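Local atomic coordinates of peptidoglycan D,D-transpeptidase FtsI (Yersinia pestis, PDB entry 6SYN), a protein that probably cross-links septal peptidoglycan during cell division as a class B penicillin-binding protein, a D,D-transpeptidase that β-lactam antibiotics inhibit. Residues A[440-445]-A[483-488]; A[475-480]-A[489-494]. One frame throughout, in Å; residues are numbered along the deposited sequence.

Contact 1. Residues A[440-445]-A[483-488]; sequences TGTAKK and GKYYGG. With CB9 ((2R,4S)-2-[(1R)-1-{[(2S)-2-carboxy-2-phenylacetyl]amino}-2-oxoethyl]-5,5-dimethyl-1,3-thiazolidine-4-carboxylic acid), chain D.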
# COMPACT_ATOMS: atom_id res chain seq x y z
N THR A 440 -13.78 -10.25 1.60
CA THR A 440 -12.82 -10.41 2.72
C THR A 440 -11.81 -11.50 2.35
O THR A 440 -12.04 -12.23 1.36
CB THR A 440 -13.51 -10.77 4.03
OG1 THR A 440 -14.25 -11.98 3.81
CG2 THR A 440 -14.42 -9.67 4.53
N GLY A 441 -10.75 -11.61 3.14
CA GLY A 441 -9.72 -12.65 3.03
C GLY A 441 -8.93 -12.75 4.31
O GLY A 441 -8.70 -11.70 4.96
N THR A 442 -8.57 -13.98 4.70
CA THR A 442 -7.63 -14.30 5.80
C THR A 442 -6.64 -15.32 5.26
O THR A 442 -6.97 -16.53 5.27
CB THR A 442 -8.38 -14.79 7.05
OG1 THR A 442 -9.57 -14.01 7.23
CG2 THR A 442 -7.54 -14.72 8.31
N ALA A 443 -5.51 -14.86 4.72
CA ALA A 443 -4.45 -15.71 4.14
C ALA A 443 -3.55 -16.21 5.26
O ALA A 443 -3.16 -15.39 6.12
CB ALA A 443 -3.67 -14.95 3.09
N LYS A 444 -3.28 -17.52 5.29
CA LYS A 444 -2.23 -18.12 6.15
C LYS A 444 -0.88 -17.68 5.59
O LYS A 444 -0.71 -17.73 4.36
CB LYS A 444 -2.38 -19.64 6.23
CG LYS A 444 -3.24 -20.14 7.38
CD LYS A 444 -3.17 -21.63 7.61
CE LYS A 444 -3.40 -22.01 9.06
NZ LYS A 444 -4.33 -23.16 9.20
N LYS A 445 0.02 -17.22 6.47
CA LYS A 445 1.34 -16.66 6.08
C LYS A 445 2.34 -17.81 5.90
O LYS A 445 2.56 -18.56 6.86
CB LYS A 445 1.85 -15.68 7.14
CG LYS A 445 1.51 -14.22 6.87
CD LYS A 445 2.15 -13.28 7.87
CE LYS A 445 3.66 -13.18 7.73
NZ LYS A 445 4.08 -11.93 7.06
N GLY A 483 -5.61 -10.46 18.97
CA GLY A 483 -6.76 -11.34 19.27
C GLY A 483 -7.51 -11.75 18.01
O GLY A 483 -7.36 -12.91 17.59
N LYS A 484 -8.30 -10.84 17.44
CA LYS A 484 -9.04 -11.09 16.17
C LYS A 484 -8.01 -11.03 15.03
O LYS A 484 -7.06 -10.24 15.16
CB LYS A 484 -10.19 -10.10 16.02
CG LYS A 484 -11.20 -10.13 17.17
CD LYS A 484 -12.53 -9.49 16.84
CE LYS A 484 -13.18 -8.81 18.03
NZ LYS A 484 -14.61 -8.51 17.78
N TYR A 485 -8.18 -11.86 13.99
CA TYR A 485 -7.22 -11.94 12.86
C TYR A 485 -7.92 -12.05 11.49
O TYR A 485 -7.22 -11.87 10.49
CB TYR A 485 -6.23 -13.08 13.09
CG TYR A 485 -6.88 -14.41 13.37
CD1 TYR A 485 -7.22 -14.78 14.67
CD2 TYR A 485 -7.17 -15.30 12.35
CE1 TYR A 485 -7.82 -15.99 14.94
CE2 TYR A 485 -7.76 -16.53 12.61
CZ TYR A 485 -8.09 -16.87 13.91
OH TYR A 485 -8.69 -18.06 14.20
N TYR A 486 -9.23 -12.33 11.43
CA TYR A 486 -10.00 -12.38 10.16
C TYR A 486 -10.01 -11.01 9.48
O TYR A 486 -10.11 -9.99 10.20
CB TYR A 486 -11.48 -12.73 10.39
CG TYR A 486 -11.80 -14.18 10.65
CD1 TYR A 486 -10.82 -15.11 10.93
CD2 TYR A 486 -13.12 -14.61 10.65
CE1 TYR A 486 -11.13 -16.44 11.19
CE2 TYR A 486 -13.45 -15.93 10.92
CZ TYR A 486 -12.45 -16.85 11.19
OH TYR A 486 -12.76 -18.15 11.44
N GLY A 487 -9.96 -11.00 8.14
CA GLY A 487 -10.14 -9.78 7.33
C GLY A 487 -11.45 -9.08 7.65
O GLY A 487 -11.45 -7.83 7.74
N GLY A 488 -12.52 -9.86 7.85
CA GLY A 488 -13.88 -9.37 8.16
C GLY A 488 -13.93 -8.62 9.48
O GLY A 488 -14.80 -7.74 9.63
C CB9 D . -9.91 -17.12 2.45
N CB9 D . -9.48 -18.67 4.38
O CB9 D . -9.12 -16.29 2.82
CA CB9 D . -10.38 -18.32 3.28
CB CB9 D . -11.86 -18.12 3.71
CAA CB9 D . -13.78 -16.91 6.56
CAB CB9 D . -11.46 -17.18 7.44
OAD CB9 D . -12.02 -14.14 6.32
OAE CB9 D . -6.71 -22.08 6.10
OAF CB9 D . -8.70 -20.47 3.30
OAG CB9 D . -12.87 -14.24 4.33
OAH CB9 D . -6.24 -20.50 4.76
CAJ CB9 D . -8.86 -18.83 9.61
CAK CB9 D . -9.72 -19.81 9.17
CAL CB9 D . -7.85 -18.39 8.78
CAM CB9 D . -9.58 -20.34 7.89
CAN CB9 D . -7.70 -18.92 7.51
NAP CB9 D . -12.25 -16.71 3.85
SAQ CB9 D . -12.19 -18.81 5.36
CAR CB9 D . -12.27 -14.71 5.28
CAS CB9 D . -6.99 -21.08 5.50
CAT CB9 D . -8.87 -19.86 4.35
CAU CB9 D . -8.59 -19.88 7.03
CAX CB9 D . -11.77 -16.16 5.12
CAY CB9 D . -8.43 -20.53 5.67
CAZ CB9 D . -12.32 -17.16 6.19

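Contact 2. Residues A[475-480]-A[489-494]; sequences VVINDP and AVSAPV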
# COMPACT_ATOMS: atom_id res chain seq x y z
N VAL A 475 -7.13 -3.09 1.41
CA VAL A 475 -6.56 -2.97 2.79
C VAL A 475 -6.09 -4.38 3.20
O VAL A 475 -6.92 -5.31 3.17
CB VAL A 475 -7.60 -2.38 3.76
CG1 VAL A 475 -7.07 -2.24 5.18
CG2 VAL A 475 -8.13 -1.05 3.26
N VAL A 476 -4.79 -4.52 3.50
CA VAL A 476 -4.16 -5.75 4.05
C VAL A 476 -3.46 -5.37 5.36
O VAL A 476 -2.62 -4.45 5.33
CB VAL A 476 -3.20 -6.42 3.05
CG1 VAL A 476 -2.09 -5.49 2.58
CG2 VAL A 476 -2.61 -7.71 3.59
N ILE A 477 -3.83 -6.01 6.47
CA ILE A 477 -3.09 -5.94 7.77
C ILE A 477 -2.23 -7.21 7.86
O ILE A 477 -2.80 -8.32 7.87
CB ILE A 477 -4.02 -5.83 9.00
CG1 ILE A 477 -5.02 -4.68 8.87
CG2 ILE A 477 -3.20 -5.73 10.28
CD1 ILE A 477 -4.41 -3.30 8.88
N ASN A 478 -0.91 -7.03 7.92
CA ASN A 478 0.07 -8.15 7.93
C ASN A 478 0.38 -8.47 9.40
O ASN A 478 0.95 -7.60 10.09
CB ASN A 478 1.26 -7.80 7.05
CG ASN A 478 2.51 -8.59 7.37
OD1 ASN A 478 2.49 -9.82 7.39
ND2 ASN A 478 3.61 -7.88 7.60
N ASP A 479 -0.06 -9.66 9.84
CA ASP A 479 0.24 -10.34 11.13
C ASP A 479 -0.37 -9.60 12.32
O ASP A 479 0.34 -9.26 13.27
CB ASP A 479 1.74 -10.57 11.32
CG ASP A 479 2.06 -11.61 12.38
OD1 ASP A 479 1.13 -12.29 12.84
OD2 ASP A 479 3.24 -11.72 12.75
N PRO A 480 -1.72 -9.43 12.36
CA PRO A 480 -2.40 -8.92 13.55
C PRO A 480 -2.25 -9.89 14.73
O PRO A 480 -2.56 -11.05 14.56
CB PRO A 480 -3.87 -8.77 13.13
CG PRO A 480 -4.02 -9.67 11.91
CD PRO A 480 -2.65 -9.71 11.26
N ALA A 489 -13.02 -8.95 10.40
CA ALA A 489 -12.98 -8.46 11.79
C ALA A 489 -11.97 -7.32 11.96
O ALA A 489 -12.18 -6.47 12.84
CB ALA A 489 -12.65 -9.61 12.71
N VAL A 490 -10.91 -7.30 11.14
CA VAL A 490 -9.70 -6.44 11.34
C VAL A 490 -9.56 -5.42 10.20
O VAL A 490 -9.25 -4.25 10.50
CB VAL A 490 -8.43 -7.30 11.47
CG1 VAL A 490 -7.16 -6.46 11.35
CG2 VAL A 490 -8.43 -8.09 12.76
N SER A 491 -9.77 -5.83 8.94
CA SER A 491 -9.56 -4.98 7.73
C SER A 491 -10.89 -4.41 7.21
O SER A 491 -10.90 -3.23 6.82
CB SER A 491 -8.80 -5.73 6.67
OG SER A 491 -7.51 -6.10 7.14
N ALA A 492 -11.98 -5.20 7.21
CA ALA A 492 -13.34 -4.76 6.84
C ALA A 492 -13.66 -3.39 7.44
O ALA A 492 -14.06 -2.49 6.72
CB ALA A 492 -14.37 -5.79 7.24
N PRO A 493 -13.50 -3.18 8.77
CA PRO A 493 -13.86 -1.90 9.37
C PRO A 493 -13.00 -0.74 8.85
O PRO A 493 -13.55 0.32 8.63
CB PRO A 493 -13.65 -2.09 10.89
CG PRO A 493 -12.77 -3.32 11.02
CD PRO A 493 -12.98 -4.14 9.76
N VAL A 494 -11.70 -0.97 8.66
CA VAL A 494 -10.74 0.04 8.13
C VAL A 494 -11.13 0.38 6.69
O VAL A 494 -11.01 1.56 6.31
CB VAL A 494 -9.28 -0.44 8.22
CG1 VAL A 494 -8.31 0.57 7.63
CG2 VAL A 494 -8.87 -0.78 9.64

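Contact 1. Residues A[440-445]-A[483-488]
Thr-442 and the turn Tyr-485 to Gly-487 illustrate how a penicillin-binding protein shares one hydroxyl between fold and ligand. At the base of the Thr-442 side chain, CB lies 3.9 Å from methyl CAB of CB9. OG1 swings beside the backbone N (chi1 -40°), where it donates to carboxylate oxygen OAD of CB9 at 2.6 Å and accepts the N-H of Gly-487 at 3.2 Å in a fairly straight bond (162°). The other branch, CG2, approaches the Tyr-485 ring near its plane, 4.1 Å from CD2, and rests against phenyl carbon CAL of CB9. Tyr-486, the N-cap residue of helix 487-490, turns a ring face to methyl CAB, which sits 3.8 Å above the plane and toward the rim.

Two residues earlier, Thr-440 of the apparent KTG motif gives OG1 to the other carboxylate oxygen, OAG, at 2.7 Å, while its CG2 packs on Gly-488 CA. The backbone N of Thr-442 donates to the ligand carbonyl O at 3.0 Å, consistent with an oxyanion-hole role. Two hydroxyls thus hold the thiazolidine carboxylate, and the N-H at the helix start probably polarises that of Thr-442, strengthening its donation to the anion.

Contact 2. Residues A[475-480]-A[489-494]
The backbones of the end of strand 471-478 and the helical segment 489-494 come nearest at Val-475 and Ser-491, with CA atoms 6.1 Å apart, and the alternation of the strand sends the side chains of Val-475 and Ile-477 toward the helical segment while Val-476 points away. At one end, Val-475 extends CG1 anti to its own N (chi1 -180°) and meets the CG1 methyl of Val-494 at 3.9 Å; the two branched side chains cross obliquely. Two residues on, Ile-477 keeps CG1 beside its backbone N (chi1 -53°), which sets that methylene 3.7 Å from Val-490 CG1. Beyond the strand, the ring of Pro-480 adds CB to the same valine methyl in a looser contact of 4.4 Å.

This is the five-stranded antiparallel sheet of the penicillin-recognising fold, whose face is covered here by the end of helix 487-490 and the start of helix 492-505. Helix 183-199 shares that side: Val-197 touches Ile-477, and Ala-196 touches Val-494.

Ser-491 brings the one polar side chain into this apolar layer. Its OG lies 3.3 Å from Ile-477 CG1, yet its hydrogen bond goes to the carbonyl O of Ala-458 on the adjoining strand 455-464, which satisfies the buried hydroxyl. Its CB meanwhile rests 4.2 Å from Val-475 CG1.

Overall arrangement
Both contacts join the same antiparallel sheet to the same region, helix 487-490 and its surroundings, yet they serve different places in it. Contact 1 uses the edge strand 437-446 and the entrance to helix 487-490; it is partly buried, and hydroxyls, backbone N-H groups and tyrosine rings line a ligand site there. Contact 2 is wholly buried, uses the inner strand 471-478 and is almost entirely aliphatic. Their centres are about 7 Å apart, and the segments alternate along the chain. Two probable hydrogen bonds tie them together: Lys-445 NZ to Asn-478 OD1, across the intervening strand 455-464, and Ala-492 N to Gly-487 O, from the start of helix 492-505 back to helix 487-490. Polar recognition at the sheet edge thus adjoins aliphatic packing further in.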